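Local coordinates for protein xylulose kinase (Bifidobacterium adolescentis ATCC 15703, PDB 3I8B) that probably phosphorylates D-xylulose to D-xylulose 5-phosphate with ATP, as a sugar kinase of the FGGY family that also binds magnesium, at residues A[10-14]-A[15-19]; A[41-45]-A[46-50]; A[456-460]-A[461-465]. All blocks are in the same frame, centred on the assembly; numbering follows the deposited sequence.

Contact 1: residues A[10-14]-A[15-19]; sequences VDTST and QSCKV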
loop_
_atom_site.group_PDB
_atom_site.type_symbol
_atom_site.label_atom_id
_atom_site.label_comp_id
_atom_site.label_asym_id
_atom_site.label_seq_id
_atom_site.Cartn_x
_atom_site.Cartn_y
_atom_site.Cartn_z
ATOM N N VAL A 10 3.668 1.597 15.704
ATOM C CA VAL A 10 4.738 2.299 15.015
ATOM C C VAL A 10 4.379 2.400 13.543
ATOM O O VAL A 10 3.933 1.417 12.928
ATOM C CB VAL A 10 6.101 1.585 15.170
ATOM C CG1 VAL A 10 7.194 2.384 14.496
ATOM C CG2 VAL A 10 6.433 1.377 16.644
ATOM N N ASP A 11 4.556 3.600 12.997
ATOM C CA ASP A 11 4.346 3.860 11.584
ATOM C C ASP A 11 5.658 4.368 10.971
ATOM O O ASP A 11 6.027 5.533 11.127
ATOM C CB ASP A 11 3.220 4.876 11.405
ATOM C CG ASP A 11 3.122 5.407 9.984
ATOM O OD1 ASP A 11 3.768 4.845 9.073
ATOM O OD2 ASP A 11 2.381 6.393 9.775
ATOM N N THR A 12 6.394 3.476 10.324
ATOM C CA THR A 12 7.611 3.905 9.645
ATOM C C THR A 12 7.291 4.092 8.152
ATOM O O THR A 12 7.165 3.132 7.398
ATOM C CB THR A 12 8.778 2.937 9.914
ATOM O OG1 THR A 12 9.980 3.449 9.335
ATOM C CG2 THR A 12 8.489 1.522 9.360
ATOM N N SER A 13 7.104 5.344 7.753
ATOM C CA SER A 13 6.725 5.673 6.384
ATOM C C SER A 13 7.944 6.207 5.649
ATOM O O SER A 13 9.006 6.367 6.239
ATOM C CB SER A 13 5.625 6.739 6.380
ATOM O OG SER A 13 6.121 7.976 6.905
ATOM N N THR A 14 7.801 6.483 4.353
ATOM C CA THR A 14 8.912 7.047 3.610
ATOM C C THR A 14 9.449 8.288 4.325
ATOM O O THR A 14 10.661 8.440 4.522
ATOM C CB THR A 14 8.494 7.360 2.167
ATOM O OG1 THR A 14 7.952 6.169 1.575
ATOM C CG2 THR A 14 9.686 7.836 1.355
ATOM N N GLN A 15 8.544 9.155 4.763
ATOM C CA GLN A 15 8.950 10.470 5.243
ATOM C C GLN A 15 9.379 10.558 6.697
ATOM O O GLN A 15 10.220 11.400 7.037
ATOM C CB GLN A 15 7.873 11.508 4.933
ATOM C CG GLN A 15 7.879 11.902 3.469
ATOM C CD GLN A 15 6.626 12.648 3.061
ATOM O OE1 GLN A 15 6.688 13.810 2.648
ATOM N NE2 GLN A 15 5.478 11.987 3.173
ATOM N N SER A 16 8.838 9.681 7.541
ATOM C CA SER A 16 9.079 9.786 8.970
ATOM C C SER A 16 8.714 8.515 9.746
ATOM O O SER A 16 8.113 7.582 9.209
ATOM C CB SER A 16 8.264 10.953 9.541
ATOM O OG SER A 16 6.879 10.629 9.578
ATOM N N CYS A 17 9.082 8.510 11.026
ATOM C CA CYS A 17 8.650 7.480 11.943
ATOM C C CYS A 17 7.707 8.089 12.989
ATOM O O CYS A 17 8.008 9.117 13.574
ATOM C CB CYS A 17 9.849 6.844 12.633
ATOM S SG CYS A 17 9.459 5.243 13.393
ATOM N N LYS A 18 6.571 7.449 13.219
ATOM C CA LYS A 18 5.656 7.893 14.271
ATOM C C LYS A 18 5.503 6.781 15.289
ATOM O O LYS A 18 5.491 5.604 14.920
ATOM C CB LYS A 18 4.299 8.261 13.684
ATOM C CG LYS A 18 4.348 9.522 12.829
ATOM C CD LYS A 18 3.143 9.616 11.934
ATOM C CE LYS A 18 3.163 10.918 11.146
ATOM N NZ LYS A 18 2.157 10.819 10.057
ATOM N N VAL A 19 5.404 7.149 16.566
ATOM C CA VAL A 19 5.178 6.168 17.631
ATOM C C VAL A 19 3.955 6.567 18.451
ATOM O O VAL A 19 3.939 7.618 19.092
ATOM C CB VAL A 19 6.392 6.033 18.567
ATOM C CG1 VAL A 19 6.059 5.092 19.718
ATOM C CG2 VAL A 19 7.618 5.520 17.807
HETATM O O HOH W 1 5.105 7.828 9.710
HETATM O O HOH W 2 3.066 8.745 8.421
#
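D11 and K18 face each other as an antiparallel hydrogen-bonded pair. D11 N gives to K18 O at 2.9 Å, nearly straight at 171°, and K18 N returns a bond to D11 O. Near the turn, S13 N donates to S16 O at 2.9 Å. S16 N in turn reaches S13 OG at 3.3 Å. The hydroxyl of S13 sits between its own backbone N and carbonyl carbon (chi1 66°), which swings it back over the turn to meet that N-H.

The side chains of D11 and K18 lie side by side and point the same way. Their charged ends stay apart, D11 OD2 to K18 NZ being 4.4 Å. One water joins them: it donates to D11 OD2 and accepts from K18 NZ, each at 2.8 Å. K18 NZ also forms a salt bridge with E459. A second water donates to D11 O and bonds to S13 OG.

On the other face V10, T12, C17 and V19 pack. V10 CG1 meets C17 SG at 3.8 Å. F52 of helix 46-58 covers V10 and C17.

This is the tight hairpin between strands 6-12 and 16-23 that opens the N-terminal domain of the actin-like ATPase fold. D11 is predicted to be important for activity, and its side chain lies about 5 Å from that of D274, the predicted proton acceptor.

Contact 2: residues A[41-45]-A[46-50]; sequences TSVDP and SYWWS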
loop_
_atom_site.group_PDB
_atom_site.type_symbol
_atom_site.label_atom_id
_atom_site.label_comp_id
_atom_site.label_asym_id
_atom_site.label_seq_id
_atom_site.Cartn_x
_atom_site.Cartn_y
_atom_site.Cartn_z
ATOM N N THR A 41 14.331 8.295 -2.797
ATOM C CA THR A 41 13.585 7.103 -3.184
ATOM C C THR A 41 14.416 5.857 -2.889
ATOM O O THR A 41 13.991 4.725 -3.142
ATOM C CB THR A 41 13.237 7.146 -4.678
ATOM O OG1 THR A 41 14.448 7.224 -5.447
ATOM C CG2 THR A 41 12.375 8.359 -4.970
ATOM N N SER A 42 15.619 6.092 -2.379
ATOM C CA SER A 42 16.483 5.052 -1.839
ATOM C C SER A 42 17.108 5.612 -0.550
ATOM O O SER A 42 17.290 6.824 -0.429
ATOM C CB SER A 42 17.567 4.670 -2.853
ATOM O OG SER A 42 17.026 3.899 -3.925
ATOM N N VAL A 43 17.431 4.751 0.412
ATOM C CA VAL A 43 17.886 5.252 1.710
ATOM C C VAL A 43 18.589 4.191 2.558
ATOM O O VAL A 43 18.337 3.003 2.421
ATOM C CB VAL A 43 16.701 5.880 2.500
ATOM C CG1 VAL A 43 15.720 4.804 2.936
ATOM C CG2 VAL A 43 17.205 6.686 3.705
ATOM N N ASP A 44 19.500 4.634 3.410
ATOM C CA ASP A 44 20.174 3.758 4.362
ATOM C C ASP A 44 19.249 3.511 5.561
ATOM O O ASP A 44 18.891 4.456 6.275
ATOM C CB ASP A 44 21.466 4.438 4.826
ATOM C CG ASP A 44 22.297 3.571 5.754
ATOM O OD1 ASP A 44 21.804 2.537 6.253
ATOM O OD2 ASP A 44 23.465 3.936 5.999
ATOM N N PRO A 45 18.851 2.249 5.783
ATOM C CA PRO A 45 17.930 1.934 6.888
ATOM C C PRO A 45 18.420 2.416 8.260
ATOM O O PRO A 45 17.597 2.566 9.173
ATOM C CB PRO A 45 17.855 0.406 6.846
ATOM C CG PRO A 45 18.072 0.084 5.380
ATOM C CD PRO A 45 19.126 1.066 4.943
ATOM N N SER A 46 19.725 2.643 8.407
ATOM C CA SER A 46 20.260 3.277 9.619
ATOM C C SER A 46 19.443 4.509 10.005
ATOM O O SER A 46 19.257 4.784 11.177
ATOM C CB SER A 46 21.724 3.700 9.443
ATOM O OG SER A 46 22.586 2.579 9.526
ATOM N N TYR A 47 18.988 5.269 9.017
ATOM C CA TYR A 47 18.145 6.426 9.313
ATOM C C TYR A 47 16.772 6.050 9.858
ATOM O O TYR A 47 16.195 6.816 10.617
ATOM C CB TYR A 47 17.982 7.319 8.089
ATOM C CG TYR A 47 19.248 8.037 7.722
ATOM C CD1 TYR A 47 19.690 9.128 8.466
ATOM C CD2 TYR A 47 20.008 7.627 6.636
ATOM C CE1 TYR A 47 20.857 9.797 8.134
ATOM C CE2 TYR A 47 21.185 8.292 6.295
ATOM C CZ TYR A 47 21.597 9.376 7.047
ATOM O OH TYR A 47 22.757 10.037 6.719
ATOM N N TRP A 48 16.246 4.889 9.462
ATOM C CA TRP A 48 14.963 4.436 9.992
ATOM C C TRP A 48 15.113 4.014 11.443
ATOM O O TRP A 48 14.207 4.227 12.254
ATOM C CB TRP A 48 14.394 3.250 9.216
ATOM C CG TRP A 48 14.161 3.477 7.771
ATOM C CD1 TRP A 48 13.898 4.666 7.143
ATOM C CD2 TRP A 48 14.114 2.468 6.767
ATOM N NE1 TRP A 48 13.712 4.452 5.794
ATOM C CE2 TRP A 48 13.846 3.109 5.537
ATOM C CE3 TRP A 48 14.287 1.078 6.782
ATOM C CZ2 TRP A 48 13.742 2.410 4.335
ATOM C CZ3 TRP A 48 14.187 0.384 5.584
ATOM C CH2 TRP A 48 13.920 1.051 4.377
ATOM N N TRP A 49 16.239 3.389 11.772
ATOM C CA TRP A 49 16.466 3.024 13.158
ATOM C C TRP A 49 16.597 4.282 14.032
ATOM O O TRP A 49 15.999 4.371 15.108
ATOM C CB TRP A 49 17.698 2.148 13.333
ATOM C CG TRP A 49 17.932 1.882 14.778
ATOM C CD1 TRP A 49 18.960 2.348 15.553
ATOM C CD2 TRP A 49 17.061 1.156 15.662
ATOM N NE1 TRP A 49 18.800 1.925 16.851
ATOM C CE2 TRP A 49 17.646 1.193 16.945
ATOM C CE3 TRP A 49 15.857 0.464 15.485
ATOM C CZ2 TRP A 49 17.067 0.555 18.044
ATOM C CZ3 TRP A 49 15.280 -0.173 16.584
ATOM C CH2 TRP A 49 15.887 -0.121 17.840
ATOM N N SER A 50 17.386 5.246 13.563
ATOM C CA SER A 50 17.600 6.483 14.318
ATOM C C SER A 50 16.303 7.268 14.505
ATOM O O SER A 50 16.040 7.797 15.588
ATOM C CB SER A 50 18.659 7.357 13.646
ATOM O OG SER A 50 19.945 6.770 13.749
HETATM O O HOH W 3 22.948 0.559 7.584
#
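D44 and S46 are joined by a side-chain to backbone capping bond: S46 N donates to D44 OD1 at 3.0 Å. The N-H comes from above the carboxylate plane, 54° out of it. With CG anti to the backbone N (chi1 -176°), the carboxylate of D44 is carried forward to this first turn. A water adds a second link. It donates to D44 OD1 at 2.6 Å and also bonds to S46 OG.

Backbone bonds continue the turn. Y47 N donates to D44 O at 2.9 Å. P45 O takes W49 N at 3.0 Å and W48 N through a weak, bent bond. The D44 carboxylate thus caps the start of helix 46-58, while its carbonyl takes part in the turn leading in. The helix follows strand 42-43 in the N-terminal FGGY domain.

The apolar contacts centre on W48. P45 CA lies over one face of the indole in a CH-pi contact, 4.1 Å from the centroid of the six-membered ring. P45 CB touches CE3 of W48 at the same ring. V43 CG1 reaches W48 CZ2 obliquely at 3.4 Å. An alanine in place of W48 would probably leave P45 and V43 without their shared partner and open a gap beside A90 and P167. The other methyl of V43, CG2, meets Y47 CD2 at 4.2 Å. D44 CB packs against the same tyrosine ring atom.

Contact 3: residues A[456-460]-A[461-465]; sequences ATDEY and VAIGA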
loop_
_atom_site.group_PDB
_atom_site.type_symbol
_atom_site.label_atom_id
_atom_site.label_comp_id
_atom_site.label_asym_id
_atom_site.label_seq_id
_atom_site.Cartn_x
_atom_site.Cartn_y
_atom_site.Cartn_z
ATOM N N ALA A 456 -12.658 11.124 10.501
ATOM C CA ALA A 456 -11.828 12.241 10.924
ATOM C C ALA A 456 -10.365 11.966 10.583
ATOM O O ALA A 456 -9.882 10.840 10.718
ATOM C CB ALA A 456 -11.993 12.499 12.410
ATOM N N THR A 457 -9.667 12.993 10.119
ATOM C CA THR A 457 -8.251 12.873 9.802
ATOM C C THR A 457 -7.485 12.435 11.062
ATOM O O THR A 457 -7.720 12.958 12.157
ATOM C CB THR A 457 -7.692 14.197 9.234
ATOM O OG1 THR A 457 -6.270 14.101 9.085
ATOM C CG2 THR A 457 -8.008 15.351 10.158
ATOM N N ASP A 458 -6.599 11.450 10.904
ATOM C CA ASP A 458 -5.864 10.857 12.031
ATOM C C ASP A 458 -4.733 9.946 11.522
ATOM O O ASP A 458 -4.602 9.692 10.316
ATOM C CB ASP A 458 -6.826 10.076 12.942
ATOM C CG ASP A 458 -6.377 10.053 14.408
ATOM O OD1 ASP A 458 -5.181 10.257 14.704
ATOM O OD2 ASP A 458 -7.237 9.809 15.276
ATOM N N GLU A 459 -3.913 9.465 12.448
ATOM C CA GLU A 459 -2.794 8.610 12.097
ATOM C C GLU A 459 -3.258 7.172 11.905
ATOM O O GLU A 459 -3.008 6.318 12.764
ATOM C CB GLU A 459 -1.741 8.660 13.203
ATOM C CG GLU A 459 -1.163 10.035 13.433
ATOM C CD GLU A 459 -0.433 10.553 12.217
ATOM O OE1 GLU A 459 -0.296 9.789 11.237
ATOM O OE2 GLU A 459 0.007 11.724 12.244
ATOM N N TYR A 460 -3.921 6.895 10.783
ATOM C CA TYR A 460 -4.557 5.592 10.608
ATOM C C TYR A 460 -3.564 4.430 10.646
ATOM O O TYR A 460 -3.899 3.347 11.128
ATOM C CB TYR A 460 -5.386 5.521 9.323
ATOM C CG TYR A 460 -6.295 6.704 9.075
ATOM C CD1 TYR A 460 -7.145 7.174 10.064
ATOM C CD2 TYR A 460 -6.322 7.331 7.830
ATOM C CE1 TYR A 460 -7.977 8.246 9.834
ATOM C CE2 TYR A 460 -7.158 8.409 7.587
ATOM C CZ TYR A 460 -7.987 8.861 8.596
ATOM O OH TYR A 460 -8.823 9.935 8.366
ATOM N N VAL A 461 -2.355 4.635 10.127
ATOM C CA VAL A 461 -1.373 3.543 10.115
ATOM C C VAL A 461 -0.923 3.198 11.528
ATOM O O VAL A 461 -0.919 2.021 11.927
ATOM C CB VAL A 461 -0.122 3.862 9.261
ATOM C CG1 VAL A 461 0.957 2.793 9.502
ATOM C CG2 VAL A 461 -0.490 3.940 7.784
ATOM N N ALA A 462 -0.538 4.228 12.276
ATOM C CA ALA A 462 -0.114 4.062 13.672
ATOM C C ALA A 462 -1.236 3.487 14.528
ATOM O O ALA A 462 -0.994 2.648 15.390
ATOM C CB ALA A 462 0.371 5.395 14.249
ATOM N N ILE A 463 -2.465 3.937 14.282
ATOM C CA ILE A 463 -3.621 3.408 15.004
ATOM C C ILE A 463 -3.853 1.941 14.656
ATOM O O ILE A 463 -4.101 1.132 15.535
ATOM C CB ILE A 463 -4.906 4.227 14.725
ATOM C CG1 ILE A 463 -4.768 5.640 15.287
ATOM C CG2 ILE A 463 -6.137 3.542 15.306
ATOM C CD1 ILE A 463 -6.046 6.433 15.247
ATOM N N GLY A 464 -3.774 1.605 13.363
ATOM C CA GLY A 464 -3.900 0.227 12.921
ATOM C C GLY A 464 -2.854 -0.696 13.524
ATOM O O GLY A 464 -3.158 -1.828 13.906
ATOM N N ALA A 465 -1.614 -0.226 13.611
ATOM C CA ALA A 465 -0.561 -1.037 14.212
ATOM C C ALA A 465 -0.817 -1.250 15.707
ATOM O O ALA A 465 -0.590 -2.350 16.228
ATOM C CB ALA A 465 0.829 -0.435 13.959
HETATM O O HOH W 4 -0.065 7.001 10.951
#
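E459 and I463 are tied by the first backbone bond of helix 460-474, with E459 as its N-cap residue. I463 N donates to E459 O at 2.9 Å. G464 N follows with a bond to Y460 O at 2.8 Å. E459 is also the centre of an inverse gamma turn, which leads the loop after strand 452-455 into the helix.

This first turn is the close part. I463 CG1 lies 3.2 Å from E459 O, the same oxygen that takes I463 N. The methyl of A462 meets E459 CB at 4.0 Å. G464 has no side chain, and a CB there would crowd Y460 O. V461 turns outward from the loop and packs on D11 and D274. The E459 chain bends at chi2 (-63°), bringing OE1 back near the helix start. A water there donates to E459 OE1 and accepts from A462 N, and K18 is the charged partner of this oxygen.

The loop side is looser. The exposed D458 crosses I463 at about a right angle, its OD2 touching I463 CD1. D458 OD1 accepts from E459 N. The Y460 ring lies with one face over D458 O, and its hydroxyl donates to A456 O at 2.7 Å.

Contacts 1 and 3 touch, though they lie in the N-terminal and C-terminal FGGY domains. K18 NZ and E459 OE1 form a salt bridge of 2.9 Å, and D11 CG packs on V461 CG1 at 3.4 Å. A hairpin thus meets a helix start beside the predicted active-site residues. Contact 1 is buried and built on paired strands. Contacts 2 and 3 are partly buried helix starts. Contact 2 caps with an aspartate and fills its apolar side with aromatic rings; contact 3 combines backbone bonds with aliphatic contacts and a glutamate whose carboxylate reaches a water and a lysine. Helix 46-58 also covers contact 1; the centres of contacts 2 and 3 lie about 22 Å apart.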